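Local coordinates for protein GCN5-related N-acetyltransferase (Brucella abortus, PDB 7N1L) that probably acts as an acyltransferase of the GNAT family, members of which typically move an acetyl group from acetyl-coenzyme A to an amine, at residues V28-L33 and K122-V127; H39-L44 and F63-L68. All coordinates share one frame; numbering follows the deposited sequence.

Interaction 1 (V28-L33 and K122-V127)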
loop_
_atom_site.group_PDB
_atom_site.type_symbol
_atom_site.label_atom_id
_atom_site.label_comp_id
_atom_site.label_asym_id
_atom_site.label_seq_id
_atom_site.Cartn_x
_atom_site.Cartn_y
_atom_site.Cartn_z
ATOM N N VAL A 28 -0.594 4.828 -28.757
ATOM C CA VAL A 28 -0.991 4.706 -27.354
ATOM C C VAL A 28 -0.710 6.011 -26.610
ATOM O O VAL A 28 0.448 6.402 -26.440
ATOM C CB VAL A 28 -0.275 3.535 -26.671
ATOM C CG1 VAL A 28 -0.902 3.291 -25.281
ATOM C CG2 VAL A 28 -0.303 2.289 -27.556
ATOM N N ASP A 29 -1.770 6.669 -26.136
ATOM C CA ASP A 29 -1.675 7.911 -25.369
ATOM C C ASP A 29 -1.897 7.603 -23.895
ATOM O O ASP A 29 -2.971 7.113 -23.515
ATOM C CB ASP A 29 -2.698 8.940 -25.844
ATOM C CG ASP A 29 -2.284 9.611 -27.135
ATOM O OD1 ASP A 29 -1.066 9.857 -27.302
ATOM O OD2 ASP A 29 -3.165 9.885 -27.995
ATOM N N ILE A 30 -0.899 7.912 -23.068
ATOM C CA ILE A 30 -0.956 7.632 -21.640
ATOM C C ILE A 30 -0.920 8.952 -20.869
ATOM O O ILE A 30 -0.035 9.785 -21.084
ATOM C CB ILE A 30 0.183 6.687 -21.204
ATOM C CG1 ILE A 30 0.002 5.319 -21.860
ATOM C CG2 ILE A 30 0.214 6.547 -19.673
ATOM C CD1 ILE A 30 1.223 4.441 -21.734
ATOM N N ALA A 31 -1.880 9.131 -19.971
ATOM C CA ALA A 31 -2.007 10.355 -19.188
ATOM C C ALA A 31 -2.740 10.038 -17.893
ATOM O O ALA A 31 -3.553 9.114 -17.838
ATOM C CB ALA A 31 -2.766 11.445 -19.972
ATOM N N LEU A 32 -2.479 10.843 -16.866
ATOM C CA LEU A 32 -3.149 10.686 -15.579
ATOM C C LEU A 32 -4.648 10.915 -15.718
ATOM O O LEU A 32 -5.084 11.810 -16.437
ATOM C CB LEU A 32 -2.585 11.683 -14.575
ATOM C CG LEU A 32 -1.185 11.418 -14.018
ATOM C CD1 LEU A 32 -0.706 12.679 -13.340
ATOM C CD2 LEU A 32 -1.138 10.214 -13.068
ATOM N N LEU A 33 -5.439 10.096 -15.036
ATOM C CA LEU A 33 -6.886 10.266 -14.991
ATOM C C LEU A 33 -7.269 11.255 -13.884
ATOM O O LEU A 33 -6.585 11.376 -12.866
ATOM C CB LEU A 33 -7.588 8.926 -14.767
ATOM C CG LEU A 33 -7.386 7.864 -15.860
ATOM C CD1 LEU A 33 -7.970 6.515 -15.403
ATOM C CD2 LEU A 33 -8.037 8.324 -17.187
ATOM N N LYS A 122 2.662 -2.962 -20.074
ATOM C CA LYS A 122 4.059 -2.576 -19.880
ATOM C C LYS A 122 4.269 -1.086 -20.146
ATOM O O LYS A 122 5.077 -0.437 -19.469
ATOM C CB LYS A 122 4.950 -3.423 -20.778
ATOM C CG LYS A 122 6.274 -2.789 -21.181
ATOM C CD LYS A 122 7.310 -2.989 -20.092
ATOM C CE LYS A 122 8.743 -2.985 -20.629
ATOM N NZ LYS A 122 9.102 -1.756 -21.425
ATOM N N ALA A 123 3.577 -0.524 -21.148
ATOM C CA ALA A 123 3.717 0.906 -21.382
ATOM C C ALA A 123 3.235 1.714 -20.174
ATOM O O ALA A 123 3.849 2.722 -19.811
ATOM C CB ALA A 123 2.983 1.302 -22.668
ATOM N N LEU A 124 2.161 1.263 -19.514
ATOM C CA LEU A 124 1.660 1.938 -18.323
ATOM C C LEU A 124 2.664 1.882 -17.168
ATOM O O LEU A 124 2.814 2.863 -16.423
ATOM C CB LEU A 124 0.316 1.324 -17.904
ATOM C CG LEU A 124 -0.915 1.681 -18.761
ATOM C CD1 LEU A 124 -2.084 0.725 -18.475
ATOM C CD2 LEU A 124 -1.335 3.167 -18.559
ATOM N N ILE A 125 3.285 0.720 -16.941
ATOM C CA ILE A 125 4.270 0.623 -15.872
ATOM C C ILE A 125 5.505 1.458 -16.204
ATOM O O ILE A 125 6.081 2.109 -15.321
ATOM C CB ILE A 125 4.632 -0.847 -15.595
ATOM C CG1 ILE A 125 3.405 -1.630 -15.099
ATOM C CG2 ILE A 125 5.688 -0.913 -14.525
ATOM C CD1 ILE A 125 2.871 -1.132 -13.758
ATOM N N ASP A 126 5.894 1.499 -17.487
ATOM C CA ASP A 126 7.050 2.293 -17.904
ATOM C C ASP A 126 6.845 3.772 -17.600
ATOM O O ASP A 126 7.758 4.443 -17.112
ATOM C CB ASP A 126 7.329 2.123 -19.406
ATOM C CG ASP A 126 8.056 0.827 -19.746
ATOM O OD1 ASP A 126 8.508 0.119 -18.840
ATOM O OD2 ASP A 126 8.232 0.540 -20.945
ATOM N N VAL A 127 5.665 4.309 -17.933
ATOM C CA VAL A 127 5.365 5.709 -17.634
ATOM C C VAL A 127 5.394 5.953 -16.132
ATOM O O VAL A 127 5.938 6.957 -15.656
ATOM C CB VAL A 127 4.006 6.108 -18.236
ATOM C CG1 VAL A 127 3.543 7.456 -17.647
ATOM C CG2 VAL A 127 4.082 6.182 -19.763
#

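Interaction 2 (H39-L44 and F63-L68)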
loop_
_atom_site.group_PDB
_atom_site.type_symbol
_atom_site.label_atom_id
_atom_site.label_comp_id
_atom_site.label_asym_id
_atom_site.label_seq_id
_atom_site.Cartn_x
_atom_site.Cartn_y
_atom_site.Cartn_z
ATOM N N HIS A 39 -16.669 8.780 -15.649
ATOM C CA HIS A 39 -17.635 8.065 -16.478
ATOM C C HIS A 39 -16.946 7.187 -17.517
ATOM O O HIS A 39 -17.405 6.072 -17.796
ATOM C CB HIS A 39 -18.593 9.037 -17.141
ATOM C CG HIS A 39 -19.696 8.355 -17.883
ATOM N ND1 HIS A 39 -20.641 7.578 -17.248
ATOM C CD2 HIS A 39 -20.040 8.371 -19.191
ATOM C CE1 HIS A 39 -21.498 7.111 -18.137
ATOM N NE2 HIS A 39 -21.163 7.589 -19.322
ATOM N N GLU A 40 -15.872 7.689 -18.128
ATOM C CA GLU A 40 -15.122 6.890 -19.085
ATOM C C GLU A 40 -14.376 5.759 -18.384
ATOM O O GLU A 40 -14.276 4.644 -18.910
ATOM C CB GLU A 40 -14.146 7.798 -19.834
ATOM C CG GLU A 40 -14.381 7.854 -21.335
ATOM C CD GLU A 40 -13.250 8.530 -22.076
ATOM O OE1 GLU A 40 -12.864 9.649 -21.690
ATOM O OE2 GLU A 40 -12.743 7.931 -23.043
ATOM N N PHE A 41 -13.886 6.023 -17.175
ATOM C CA PHE A 41 -13.156 5.034 -16.393
ATOM C C PHE A 41 -14.092 3.947 -15.877
ATOM O O PHE A 41 -13.689 2.778 -15.781
ATOM C CB PHE A 41 -12.430 5.768 -15.259
ATOM C CG PHE A 41 -11.662 4.899 -14.305
ATOM C CD1 PHE A 41 -10.855 3.873 -14.746
ATOM C CD2 PHE A 41 -11.656 5.206 -12.953
ATOM C CE1 PHE A 41 -10.129 3.108 -13.851
ATOM C CE2 PHE A 41 -10.930 4.449 -12.040
ATOM C CZ PHE A 41 -10.145 3.399 -12.501
ATOM N N ALA A 42 -15.351 4.301 -15.615
ATOM C CA ALA A 42 -16.281 3.408 -14.922
ATOM C C ALA A 42 -16.404 2.023 -15.543
ATOM O O ALA A 42 -16.302 1.041 -14.791
ATOM C CB ALA A 42 -17.661 4.079 -14.819
ATOM N N PRO A 43 -16.667 1.855 -16.856
ATOM C CA PRO A 43 -16.805 0.486 -17.385
ATOM C C PRO A 43 -15.505 -0.287 -17.399
ATOM O O PRO A 43 -15.515 -1.507 -17.180
ATOM C CB PRO A 43 -17.367 0.693 -18.806
ATOM C CG PRO A 43 -16.958 2.076 -19.189
ATOM C CD PRO A 43 -16.976 2.868 -17.881
ATOM N N LEU A 44 -14.381 0.395 -17.621
ATOM C CA LEU A 44 -13.091 -0.274 -17.598
ATOM C C LEU A 44 -12.814 -0.845 -16.217
ATOM O O LEU A 44 -12.354 -1.993 -16.079
ATOM C CB LEU A 44 -12.005 0.716 -18.012
ATOM C CG LEU A 44 -10.828 0.161 -18.792
ATOM C CD1 LEU A 44 -11.326 -0.539 -20.082
ATOM C CD2 LEU A 44 -9.867 1.289 -19.128
ATOM N N PHE A 63 -20.113 4.926 -9.462
ATOM C CA PHE A 63 -19.813 5.243 -8.073
ATOM C C PHE A 63 -18.398 4.830 -7.727
ATOM O O PHE A 63 -17.683 5.570 -7.051
ATOM C CB PHE A 63 -20.786 4.535 -7.127
ATOM C CG PHE A 63 -20.333 4.544 -5.686
ATOM C CD1 PHE A 63 -19.498 3.547 -5.195
ATOM C CD2 PHE A 63 -20.719 5.566 -4.830
ATOM C CE1 PHE A 63 -19.056 3.568 -3.893
ATOM C CE2 PHE A 63 -20.290 5.589 -3.505
ATOM C CZ PHE A 63 -19.460 4.592 -3.036
ATOM N N TYR A 64 -17.969 3.660 -8.218
ATOM C CA TYR A 64 -16.633 3.171 -7.915
ATOM C C TYR A 64 -15.582 4.029 -8.594
ATOM O O TYR A 64 -14.485 4.226 -8.049
ATOM C CB TYR A 64 -16.484 1.704 -8.352
ATOM C CG TYR A 64 -17.477 0.789 -7.691
ATOM C CD1 TYR A 64 -17.296 0.368 -6.372
ATOM C CD2 TYR A 64 -18.616 0.365 -8.369
ATOM C CE1 TYR A 64 -18.212 -0.456 -5.751
ATOM C CE2 TYR A 64 -19.538 -0.458 -7.760
ATOM C CZ TYR A 64 -19.332 -0.869 -6.449
ATOM O OH TYR A 64 -20.254 -1.687 -5.837
ATOM N N ALA A 65 -15.880 4.509 -9.811
ATOM C CA ALA A 65 -14.918 5.354 -10.505
ATOM C C ALA A 65 -14.799 6.703 -9.817
ATOM O O ALA A 65 -13.685 7.157 -9.528
ATOM C CB ALA A 65 -15.306 5.526 -11.980
ATOM N N GLU A 66 -15.939 7.313 -9.468
ATOM C CA GLU A 66 -15.925 8.604 -8.775
ATOM C C GLU A 66 -15.298 8.490 -7.388
ATOM O O GLU A 66 -14.537 9.369 -6.971
ATOM C CB GLU A 66 -17.351 9.158 -8.666
ATOM C CG GLU A 66 -18.001 9.446 -10.035
ATOM C CD GLU A 66 -19.396 10.032 -9.969
ATOM O OE1 GLU A 66 -19.890 10.339 -8.857
ATOM O OE2 GLU A 66 -20.024 10.135 -11.050
ATOM N N HIS A 67 -15.593 7.405 -6.668
ATOM C CA HIS A 67 -15.058 7.232 -5.319
ATOM C C HIS A 67 -13.534 7.215 -5.324
ATOM O O HIS A 67 -12.893 7.908 -4.524
ATOM C CB HIS A 67 -15.631 5.959 -4.699
ATOM C CG HIS A 67 -15.460 5.890 -3.218
ATOM N ND1 HIS A 67 -16.116 6.741 -2.353
ATOM C CD2 HIS A 67 -14.695 5.081 -2.446
ATOM C CE1 HIS A 67 -15.767 6.456 -1.109
ATOM N NE2 HIS A 67 -14.905 5.456 -1.140
ATOM N N LEU A 68 -12.941 6.443 -6.233
ATOM C CA LEU A 68 -11.489 6.341 -6.307
ATOM C C LEU A 68 -10.874 7.647 -6.786
ATOM O O LEU A 68 -9.812 8.062 -6.314
ATOM C CB LEU A 68 -11.079 5.212 -7.265
ATOM C CG LEU A 68 -9.563 5.075 -7.424
ATOM C CD1 LEU A 68 -8.934 4.568 -6.084
ATOM C CD2 LEU A 68 -9.208 4.170 -8.551
#

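Interaction 1 (V28-L33 and K122-V127)
Ile30 of strand 28-32 meets three residues of helix 120-129, Ala123, Leu124 and Val127, and this single side chain carries the apolar contact. With CG1 beside the backbone N (chi1 -65°) and the chain then extended, CD1 reaches out to the helix, ending 3.7 Å from Ala123 CB. The same methyl also packs 3.7 Å from Ala123 O, the oxygen that accepts the helical bond from Val127 N. The shorter branch, Ile30 CG2, lies 3.9 Å from Leu124 CD2 and equally near Val127 CG2, which CD1 also touches. Leu124 slants across the isoleucine from a root that does not itself face the strand, whereas Val127 and Ile30 run alongside each other in opposite directions, with both valine methyls against CG2. Leu77 of strand 74-81 touches both Ile30 and Val127, and Leu124 continues on to Ala79 and Val89.

The arrangement belongs to the GNAT fold. The strand that is outermost on one side of the mixed sheet within this chain packs here against the helix that follows strand 101-111, the helix whose N-terminal end commonly faces the cofactor pyrophosphate in this family. The axes of the two short segments approach to 9.5 Å at a crossing angle of -43°.

Hydrogen bonding serves each element separately, since none spans the contact. Asp29, Ala31 and Leu33 pair through their backbones with Arg80, Gly78 and Ala76 of the neighbouring antiparallel strand. On the helix, Lys122 NZ forms a salt bridge one turn along with Asp126 OD2, approaching on the syn side of that oxygen. Lys122 also packs on Leu154 and Ile158 of helix 150-158; Ile125, which shares that neighbour, additionally meets Ile169 of the second subunit.

Interaction 2 (H39-L44 and F63-L68)
Ala42 and Ala65 bring two helices together with almost nothing between them: their CA atoms are 5.0 Å apart, and Ala65 CB lies 3.8 Å from Ala42 CA. Small side chains at both positions permit an axial separation of only 8.1 Å between the two short segments, at an angle of 117° between the N-to-C directions. Ala65 CB also touches the neighbouring Phe41 ring, meeting CD2 at 3.8 Å from an oblique direction. Phe41 stands with CG anti to the backbone N (chi1 178°), which carries its ring along the partner helix to Leu68. There the leucine comes in at the ring edge, near its plane, CD2 lying 3.9 Å from Phe41 CE2, and the two side chains cross at about a right angle. The ring also pairs edge-to-face with Phe88 of strand 84-96, while Leu68 reaches Ile90 of that strand and Pro95 of the second subunit.

Outside this tight, buried apolar patch the surroundings are looser and polar, with His39 exposed to solvent. His39 and Glu66 do not pair, His39 ND1 and Glu66 OE2 being 6.7 Å apart; His39 instead makes a hydrogen bond to Asp62. Glu40 lies outside the contact, pointing away from the other helix, and forms a salt bridge to Arg80. Elsewhere on helix 61-69, Tyr64 packs on Thr99 and His67 on Gly100 of the second subunit.

Such a close, steeply crossed pair of helices, here 38-52 and 61-69, inserted between the first two strands of the sheet, is characteristic of the GNAT fold and in many relatives borders the acceptor-substrate side.

How the interactions relate
Both contacts rest on apolar packing with no hydrogen bond across, yet they differ in depth and design. Interaction 2 joins helix to helix, and all its touching residues are buried; interaction 1 joins a strand outermost in this chain to a helix and is only partly buried. In interaction 2 two alanines meet closely, consistent with the shorter axial distance, whereas a branched isoleucine bridges the wider gap in interaction 1. Leu124 and Phe41 reach the successive residues Val89 and Phe88 of strand 84-96, consistent with helices lying on opposite faces of one sheet. Strand 28-32 is followed in the chain by helix 38-52, and the segments touch where Leu33 CD1 lies 4.0 Å from Phe41 CD1.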